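Local coordinates for protein polyketide biosynthesis 3-hydroxy-3-methylglutaryl-ACP synthase PksG (Bacillus subtilis, PDB 4YXQ) that catalyses the aldol condensation of an acetyl group carried by an acyl-carrier protein with a beta-ketothioester polyketide intermediate during synthesis of the antibiotic bacillaene, at residues T15-V20 / D357-L362; D72-L77 / G135-V140. All blocks are in the same frame, centred on the assembly; numbering follows the deposited sequence.

Contact 1 (T15-V20 / D357-L362); sequences TAYLDV and DRRYQL
The Tyr17 ring is held between the Arg359 guanidinium on one face and Gln361 CA on the other, where strand 16-19 pairs in parallel with residues 360-361. Followed outward, Tyr17 CB sits 3.7 Å from NH1 of Arg359, over one face of the guanidinium. With chi1 at 75°, CG stands between the backbone N and the carbonyl carbon, which swings the ring back across the neighbouring strand. CG then meets NH2 of Arg359, and CD2 passes 3.4 Å from the carbonyl oxygen of Tyr360. CE2 approaches O of Arg359, while CZ rests on CB of Gln361. At the tip, OH comes within 3.1 Å of Gln361 OE1. Guanidinium and ring planes lie 13° apart in a cation-pi stack; the Gln361 CA contact is CH-pi. Between the backbones, Tyr360 N donates to Thr15 O and Tyr17 N to Tyr360 O, while Tyr17 O accepts from Leu362 N at 2.9 Å. On the sheet face away from the ring, Ala16 CB packs against CG of Leu362. Strand 16-19 is the middle of a small three-stranded sheet, flanked also by strand 41-44, where the N-terminal and C-terminal family regions meet. A salt bridge to Glu41 and the carbonyls of Gly13, Arg293 and Leu356 fix how the Arg359 guanidinium is turned, flat against the ring, and its charge, partly balanced by Glu41, probably polarises the ring.

Contact 2 (D72-L77 / G135-V140); sequences DRIELL and GAKALV
Leu76 and Ala138 meet at 3.7 Å between their CB atoms, in the closely packed part of two parallel strands, 74-77 and 137-140. Ala138 CB also touches CD2 of Leu76, and helix 116-130 covers this side through Ala124. Across the sheet, Leu77 and Leu139 lie side by side and point the same way. With CG anti to the backbone N in each (chi1 168° and -179°), Leu77 CD1 comes to 4.0 Å from Leu139 CD2, and Ile74 CG2 leans on CB of Leu139. The register slips by one residue between the Ile74-Lys137 and Leu77-Leu139 pairs, a beta bulge. Within it Glu75 N donates to Lys137 O almost straight (3.0 Å); past the slip Leu139 N reaches Leu76 O at 2.8 Å. The looser, partly exposed side is formed by Arg73, Gly135 and Lys137. There the bent Arg73 chain lays one guanidinium face over the Gly135-Ala136 peptide, with NH2 3.2 Å from Gly135 C, while the guanidinium edge is turned to the Glu75 carboxylate, though how close the two come is doubtful. Lys137 sends its amine away to Glu7. Glu75 itself is buried: its OE1 approaches Ala136 CB at 3.5 Å and is held by Ser133 and by Arg234 and Tyr193 of the second subunit. With Arg73 as a further nearby charge, these surroundings would probably favour the ionised form of Glu75, whose bonds link the start of strand 74-80 to the second subunit.

Overall arrangement
From the N terminus, the chain runs through strand 5-12 of the large sheet and directly into strand 16-19, the first half of contact 1. Strand 74-80 then opens contact 2, which closes after helix 91-98, strand 106-111 and helix 116-130, when strand 137-144 comes alongside. Contact 1 closes some 337 residues after its first segment, so contact 2 is nested inside its loop. The two do not touch: their centres lie 32 Å apart and their nearest atoms about 18 Å. Contact 2 joins neighbouring strands within the large mixed sheet of the thiolase-like fold, whereas contact 1 ties the N-terminal and C-terminal family regions together in a separate three-stranded sheet.

Contact 1 (T15-V20 / D357-L362)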
ATOM      1  N   THR A  15      -4.533   2.339 -25.083  1.00 21.55           N
ATOM      2  CA  THR A  15      -5.227   2.887 -26.212  1.00 20.59           C
ATOM      3  C   THR A  15      -4.308   2.769 -27.423  1.00 20.50           C
ATOM      4  O   THR A  15      -4.752   2.532 -28.534  1.00 20.34           O
ATOM      5  CB  THR A  15      -5.500   4.372 -25.953  1.00 22.10           C
ATOM      6  OG1 THR A  15      -6.375   4.519 -24.830  1.00 21.06           O
ATOM      7  CG2 THR A  15      -6.122   5.049 -27.164  1.00 23.09           C
ATOM      8  N   ALA A  16      -3.009   2.888 -27.186  1.00 20.81           N
ATOM      9  CA  ALA A  16      -2.011   2.921 -28.242  1.00 20.62           C
ATOM     10  C   ALA A  16      -0.816   2.098 -27.851  1.00 21.65           C
ATOM     11  O   ALA A  16      -0.528   1.920 -26.677  1.00 18.69           O
ATOM     12  CB  ALA A  16      -1.566   4.346 -28.497  1.00 19.80           C
ATOM     13  N   TYR A  17      -0.112   1.615 -28.876  1.00 24.90           N
ATOM     14  CA  TYR A  17       1.041   0.732 -28.735  1.00 23.97           C
ATOM     15  C   TYR A  17       1.984   0.952 -29.887  1.00 25.16           C
ATOM     16  O   TYR A  17       1.612   1.517 -30.908  1.00 26.79           O
ATOM     17  CB  TYR A  17       0.596  -0.732 -28.750  1.00 25.13           C
ATOM     18  CG  TYR A  17       0.201  -1.272 -30.115  1.00 25.00           C
ATOM     19  CD1 TYR A  17       1.095  -1.974 -30.876  1.00 24.89           C
ATOM     20  CD2 TYR A  17      -1.083  -1.098 -30.612  1.00 25.53           C
ATOM     21  CE1 TYR A  17       0.732  -2.474 -32.110  1.00 25.52           C
ATOM     22  CE2 TYR A  17      -1.455  -1.581 -31.842  1.00 25.58           C
ATOM     23  CZ  TYR A  17      -0.536  -2.281 -32.584  1.00 26.28           C
ATOM     24  OH  TYR A  17      -0.897  -2.745 -33.827  1.00 28.60           O
ATOM     25  N   LEU A  18       3.216   0.497 -29.735  1.00 26.47           N
ATOM     26  CA  LEU A  18       4.148   0.516 -30.843  1.00 26.03           C
ATOM     27  C   LEU A  18       4.884  -0.797 -30.946  1.00 27.02           C
ATOM     28  O   LEU A  18       4.808  -1.654 -30.053  1.00 23.32           O
ATOM     29  CB  LEU A  18       5.122   1.697 -30.738  1.00 26.51           C
ATOM     30  CG  LEU A  18       5.980   1.832 -29.482  1.00 26.47           C
ATOM     31  CD1 LEU A  18       7.204   0.925 -29.533  1.00 26.03           C
ATOM     32  CD2 LEU A  18       6.400   3.287 -29.314  1.00 25.50           C
ATOM     33  N   ASP A  19       5.595  -0.935 -32.063  1.00 28.16           N
ATOM     34  CA  ASP A  19       6.334  -2.137 -32.383  1.00 29.10           C
ATOM     35  C   ASP A  19       7.712  -2.021 -31.742  1.00 29.00           C
ATOM     36  O   ASP A  19       8.484  -1.122 -32.060  1.00 31.85           O
ATOM     37  CB  ASP A  19       6.435  -2.271 -33.901  1.00 31.87           C
ATOM     38  CG  ASP A  19       7.171  -3.527 -34.334  1.00 35.66           C
ATOM     39  OD1 ASP A  19       6.497  -4.457 -34.823  1.00 43.72           O
ATOM     40  OD2 ASP A  19       8.411  -3.593 -34.205  1.00 34.03           O
ATOM     41  N   VAL A  20       8.052  -2.960 -30.888  1.00 27.75           N
ATOM     42  CA  VAL A  20       9.232  -2.802 -30.095  1.00 29.77           C
ATOM     43  C   VAL A  20      10.507  -2.733 -30.923  1.00 32.07           C
ATOM     44  O   VAL A  20      11.383  -1.905 -30.647  1.00 30.93           O
ATOM     45  CB  VAL A  20       9.380  -3.959 -29.074  1.00 31.34           C
ATOM     46  CG1 VAL A  20      10.700  -3.872 -28.325  1.00 31.75           C
ATOM     47  CG2 VAL A  20       8.209  -4.015 -28.116  1.00 30.85           C
ATOM     48  N   ASP A 357      -6.294  -6.322 -30.112  1.00 24.00           N
ATOM     49  CA  ASP A 357      -6.282  -6.158 -31.570  1.00 23.22           C
ATOM     50  C   ASP A 357      -6.777  -4.780 -31.976  1.00 24.10           C
ATOM     51  O   ASP A 357      -6.298  -4.220 -32.938  1.00 24.29           O
ATOM     52  CB  ASP A 357      -7.123  -7.232 -32.271  1.00 24.09           C
ATOM     53  CG  ASP A 357      -6.512  -8.642 -32.183  1.00 25.26           C
ATOM     54  OD1 ASP A 357      -5.326  -8.818 -31.811  1.00 26.91           O
ATOM     55  OD2 ASP A 357      -7.235  -9.617 -32.458  1.00 26.76           O
ATOM     56  N   ARG A 358      -7.700  -4.209 -31.227  1.00 28.32           N
ATOM     57  CA  ARG A 358      -8.303  -2.920 -31.613  1.00 33.47           C
ATOM     58  C   ARG A 358      -7.504  -1.661 -31.243  1.00 32.17           C
ATOM     59  O   ARG A 358      -7.915  -0.558 -31.580  1.00 37.45           O
ATOM     60  CB  ARG A 358      -9.696  -2.794 -31.002  1.00 39.01           C
ATOM     61  CG  ARG A 358     -10.789  -3.525 -31.747  1.00 44.66           C
ATOM     62  CD  ARG A 358     -11.895  -3.968 -30.781  1.00 53.22           C
ATOM     63  NE  ARG A 358     -13.160  -4.255 -31.449  1.00 60.50           N
ATOM     64  CZ  ARG A 358     -13.374  -5.265 -32.300  1.00 68.52           C
ATOM     65  NH1 ARG A 358     -12.403  -6.128 -32.613  1.00 71.56           N
ATOM     66  NH2 ARG A 358     -14.578  -5.411 -32.858  1.00 68.38           N
ATOM     67  N   ARG A 359      -6.340  -1.786 -30.630  1.00 28.90           N
ATOM     68  CA  ARG A 359      -5.579  -0.575 -30.244  1.00 25.88           C
ATOM     69  C   ARG A 359      -4.933   0.124 -31.431  1.00 24.93           C
ATOM     70  O   ARG A 359      -4.742  -0.454 -32.480  1.00 25.40           O
ATOM     71  CB  ARG A 359      -4.511  -0.913 -29.189  1.00 24.86           C
ATOM     72  CG  ARG A 359      -5.053  -1.616 -27.964  1.00 23.35           C
ATOM     73  CD  ARG A 359      -3.932  -2.215 -27.142  1.00 23.66           C
ATOM     74  NE  ARG A 359      -3.167  -3.217 -27.883  1.00 23.02           N
ATOM     75  CZ  ARG A 359      -1.936  -3.627 -27.597  1.00 20.53           C
ATOM     76  NH1 ARG A 359      -1.259  -3.100 -26.600  1.00 20.36           N
ATOM     77  NH2 ARG A 359      -1.357  -4.536 -28.365  1.00 20.20           N
ATOM     78  N   TYR A 360      -4.557   1.379 -31.237  1.00 27.54           N
ATOM     79  CA  TYR A 360      -3.973   2.227 -32.297  1.00 25.96           C
ATOM     80  C   TYR A 360      -2.456   2.055 -32.334  1.00 27.88           C
ATOM     81  O   TYR A 360      -1.806   2.165 -31.303  1.00 32.43           O
ATOM     82  CB  TYR A 360      -4.310   3.674 -31.997  1.00 25.81           C
ATOM     83  CG  TYR A 360      -3.855   4.652 -33.040  1.00 27.37           C
ATOM     84  CD1 TYR A 360      -4.720   5.049 -34.062  1.00 25.89           C
ATOM     85  CD2 TYR A 360      -2.585   5.216 -32.996  1.00 27.07           C
ATOM     86  CE1 TYR A 360      -4.321   5.939 -35.027  1.00 25.98           C
ATOM     87  CE2 TYR A 360      -2.205   6.148 -33.943  1.00 28.06           C
ATOM     88  CZ  TYR A 360      -3.086   6.493 -34.961  1.00 27.03           C
ATOM     89  OH  TYR A 360      -2.714   7.370 -35.953  1.00 30.17           O
ATOM     90  N   GLN A 361      -1.893   1.745 -33.495  1.00 27.48           N
ATOM     91  CA  GLN A 361      -0.438   1.579 -33.631  1.00 25.70           C
ATOM     92  C   GLN A 361       0.222   2.913 -33.942  1.00 25.20           C
ATOM     93  O   GLN A 361      -0.080   3.538 -34.930  1.00 26.58           O
ATOM     94  CB  GLN A 361      -0.063   0.559 -34.705  1.00 25.34           C
ATOM     95  CG  GLN A 361       1.443   0.480 -34.866  1.00 27.13           C
ATOM     96  CD  GLN A 361       1.968  -0.770 -35.551  1.00 29.99           C
ATOM     97  OE1 GLN A 361       1.248  -1.732 -35.821  1.00 30.58           O
ATOM     98  NE2 GLN A 361       3.247  -0.738 -35.869  1.00 31.22           N
ATOM     99  N   LEU A 362       1.106   3.359 -33.075  1.00 25.80           N
ATOM    100  CA  LEU A 362       1.836   4.596 -33.279  1.00 25.98           C
ATOM    101  C   LEU A 362       2.921   4.393 -34.325  1.00 28.54           C
ATOM    102  O   LEU A 362       3.503   3.322 -34.428  1.00 27.42           O
ATOM    103  CB  LEU A 362       2.497   5.037 -31.980  1.00 25.23           C
ATOM    104  CG  LEU A 362       1.566   5.276 -30.790  1.00 25.48           C
ATOM    105  CD1 LEU A 362       2.359   5.403 -29.491  1.00 25.49           C
ATOM    106  CD2 LEU A 362       0.712   6.514 -30.999  1.00 26.11           C
TER

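Contact 2 (D72-L77 / G135-V140)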
ATOM      1  N   ASP A  72     -22.709  -3.246  -5.151  1.00 27.59           N
ATOM      2  CA  ASP A  72     -22.774  -2.698  -3.791  1.00 30.88           C
ATOM      3  C   ASP A  72     -22.134  -3.597  -2.742  1.00 28.40           C
ATOM      4  O   ASP A  72     -21.893  -3.124  -1.652  1.00 28.65           O
ATOM      5  CB  ASP A  72     -24.235  -2.382  -3.331  1.00 34.40           C
ATOM      6  CG  ASP A  72     -24.786  -1.067  -3.914  1.00 39.08           C
ATOM      7  OD1 ASP A  72     -24.029  -0.216  -4.453  1.00 39.41           O
ATOM      8  OD2 ASP A  72     -26.020  -0.901  -3.882  1.00 48.32           O
ATOM      9  N   ARG A  73     -21.873  -4.862  -3.053  1.00 26.85           N
ATOM     10  CA  ARG A  73     -21.086  -5.705  -2.157  1.00 27.38           C
ATOM     11  C   ARG A  73     -19.579  -5.530  -2.302  1.00 25.36           C
ATOM     12  O   ARG A  73     -18.826  -6.029  -1.480  1.00 26.08           O
ATOM     13  CB  ARG A  73     -21.452  -7.191  -2.299  1.00 30.74           C
ATOM     14  CG  ARG A  73     -22.930  -7.501  -2.042  1.00 32.30           C
ATOM     15  CD  ARG A  73     -23.419  -7.056  -0.665  1.00 32.71           C
ATOM     16  NE  ARG A  73     -23.241  -8.147   0.291  1.00 34.61           N
ATOM     17  CZ  ARG A  73     -22.401  -8.159   1.318  1.00 37.15           C
ATOM     18  NH1 ARG A  73     -21.633  -7.119   1.614  1.00 40.18           N
ATOM     19  NH2 ARG A  73     -22.341  -9.228   2.079  1.00 38.93           N
ATOM     20  N   ILE A  74     -19.124  -4.791  -3.311  1.00 25.10           N
ATOM     21  CA  ILE A  74     -17.719  -4.399  -3.364  1.00 24.04           C
ATOM     22  C   ILE A  74     -17.403  -3.439  -2.222  1.00 23.26           C
ATOM     23  O   ILE A  74     -17.827  -2.296  -2.220  1.00 22.34           O
ATOM     24  CB  ILE A  74     -17.321  -3.799  -4.714  1.00 22.99           C
ATOM     25  CG1 ILE A  74     -17.390  -4.901  -5.785  1.00 22.84           C
ATOM     26  CG2 ILE A  74     -15.909  -3.250  -4.639  1.00 21.66           C
ATOM     27  CD1 ILE A  74     -17.338  -4.389  -7.208  1.00 22.78           C
ATOM     28  N   GLU A  75     -16.631  -3.949  -1.268  1.00 23.18           N
ATOM     29  CA  GLU A  75     -16.349  -3.267   0.002  1.00 23.75           C
ATOM     30  C   GLU A  75     -14.857  -3.045   0.260  1.00 21.19           C
ATOM     31  O   GLU A  75     -14.467  -2.582   1.328  1.00 23.25           O
ATOM     32  CB  GLU A  75     -16.950  -4.086   1.150  1.00 22.49           C
ATOM     33  CG  GLU A  75     -18.455  -3.967   1.240  1.00 22.70           C
ATOM     34  CD  GLU A  75     -19.041  -4.867   2.302  1.00 24.12           C
ATOM     35  OE1 GLU A  75     -18.340  -5.263   3.264  1.00 24.25           O
ATOM     36  OE2 GLU A  75     -20.226  -5.206   2.165  1.00 27.95           O
ATOM     37  N   LEU A  76     -14.029  -3.390  -0.709  1.00 19.16           N
ATOM     38  CA  LEU A  76     -12.592  -3.229  -0.597  1.00 17.75           C
ATOM     39  C   LEU A  76     -12.067  -2.972  -1.985  1.00 17.28           C
ATOM     40  O   LEU A  76     -12.280  -3.777  -2.897  1.00 17.25           O
ATOM     41  CB  LEU A  76     -11.971  -4.513  -0.047  1.00 17.43           C
ATOM     42  CG  LEU A  76     -10.450  -4.557   0.076  1.00 17.08           C
ATOM     43  CD1 LEU A  76      -9.944  -3.462   1.028  1.00 16.68           C
ATOM     44  CD2 LEU A  76     -10.057  -5.946   0.576  1.00 16.90           C
ATOM     45  N   LEU A  77     -11.388  -1.844  -2.154  1.00 18.35           N
ATOM     46  CA  LEU A  77     -10.764  -1.470  -3.424  1.00 17.23           C
ATOM     47  C   LEU A  77      -9.329  -1.142  -3.136  1.00 17.79           C
ATOM     48  O   LEU A  77      -9.016  -0.121  -2.551  1.00 19.56           O
ATOM     49  CB  LEU A  77     -11.484  -0.285  -4.022  1.00 16.86           C
ATOM     50  CG  LEU A  77     -10.811   0.393  -5.176  1.00 17.32           C
ATOM     51  CD1 LEU A  77     -10.714  -0.498  -6.384  1.00 18.57           C
ATOM     52  CD2 LEU A  77     -11.608   1.603  -5.572  1.00 18.39           C
ATOM     53  N   GLY A 135     -20.418 -12.386   2.194  1.00 18.78           N
ATOM     54  CA  GLY A 135     -20.992 -12.003   0.902  1.00 19.02           C
ATOM     55  C   GLY A 135     -20.298 -10.819   0.258  1.00 19.90           C
ATOM     56  O   GLY A 135     -20.582 -10.495  -0.887  1.00 20.09           O
ATOM     57  N   ALA A 136     -19.374 -10.174   0.978  1.00 18.93           N
ATOM     58  CA  ALA A 136     -18.663  -9.036   0.419  1.00 17.98           C
ATOM     59  C   ALA A 136     -17.718  -9.497  -0.663  1.00 16.69           C
ATOM     60  O   ALA A 136     -17.328 -10.655  -0.711  1.00 16.41           O
ATOM     61  CB  ALA A 136     -17.884  -8.274   1.502  1.00 17.96           C
ATOM     62  N   LYS A 137     -17.385  -8.565  -1.548  1.00 17.05           N
ATOM     63  CA  LYS A 137     -16.427  -8.755  -2.629  1.00 16.64           C
ATOM     64  C   LYS A 137     -15.353  -7.707  -2.459  1.00 16.50           C
ATOM     65  O   LYS A 137     -15.536  -6.728  -1.739  1.00 18.02           O
ATOM     66  CB  LYS A 137     -17.098  -8.516  -3.970  1.00 17.57           C
ATOM     67  CG  LYS A 137     -18.050  -9.598  -4.436  1.00 18.88           C
ATOM     68  CD  LYS A 137     -19.001  -9.068  -5.514  1.00 19.89           C
ATOM     69  CE  LYS A 137     -19.599 -10.157  -6.417  1.00 20.71           C
ATOM     70  NZ  LYS A 137     -20.029 -11.377  -5.686  1.00 20.17           N
ATOM     71  N   ALA A 138     -14.237  -7.893  -3.147  1.00 16.31           N
ATOM     72  CA  ALA A 138     -13.184  -6.896  -3.233  1.00 15.79           C
ATOM     73  C   ALA A 138     -12.746  -6.778  -4.692  1.00 16.64           C
ATOM     74  O   ALA A 138     -13.001  -7.674  -5.494  1.00 16.96           O
ATOM     75  CB  ALA A 138     -12.010  -7.345  -2.403  1.00 15.66           C
ATOM     76  N   LEU A 139     -12.106  -5.665  -5.004  1.00 15.93           N
ATOM     77  CA  LEU A 139     -11.652  -5.356  -6.324  1.00 16.29           C
ATOM     78  C   LEU A 139     -10.210  -4.894  -6.199  1.00 16.68           C
ATOM     79  O   LEU A 139      -9.922  -3.909  -5.515  1.00 16.39           O
ATOM     80  CB  LEU A 139     -12.477  -4.223  -6.928  1.00 17.54           C
ATOM     81  CG  LEU A 139     -12.135  -3.771  -8.362  1.00 18.81           C
ATOM     82  CD1 LEU A 139     -12.287  -4.928  -9.319  1.00 20.05           C
ATOM     83  CD2 LEU A 139     -13.014  -2.631  -8.848  1.00 19.14           C
ATOM     84  N   VAL A 140      -9.297  -5.612  -6.837  1.00 15.23           N
ATOM     85  CA  VAL A 140      -7.906  -5.292  -6.715  1.00 15.03           C
ATOM     86  C   VAL A 140      -7.463  -4.926  -8.097  1.00 15.26           C
ATOM     87  O   VAL A 140      -7.735  -5.647  -9.061  1.00 15.49           O
ATOM     88  CB  VAL A 140      -7.123  -6.478  -6.202  1.00 15.78           C
ATOM     89  CG1 VAL A 140      -5.644  -6.139  -6.111  1.00 15.61           C
ATOM     90  CG2 VAL A 140      -7.675  -6.944  -4.849  1.00 15.79           C
TER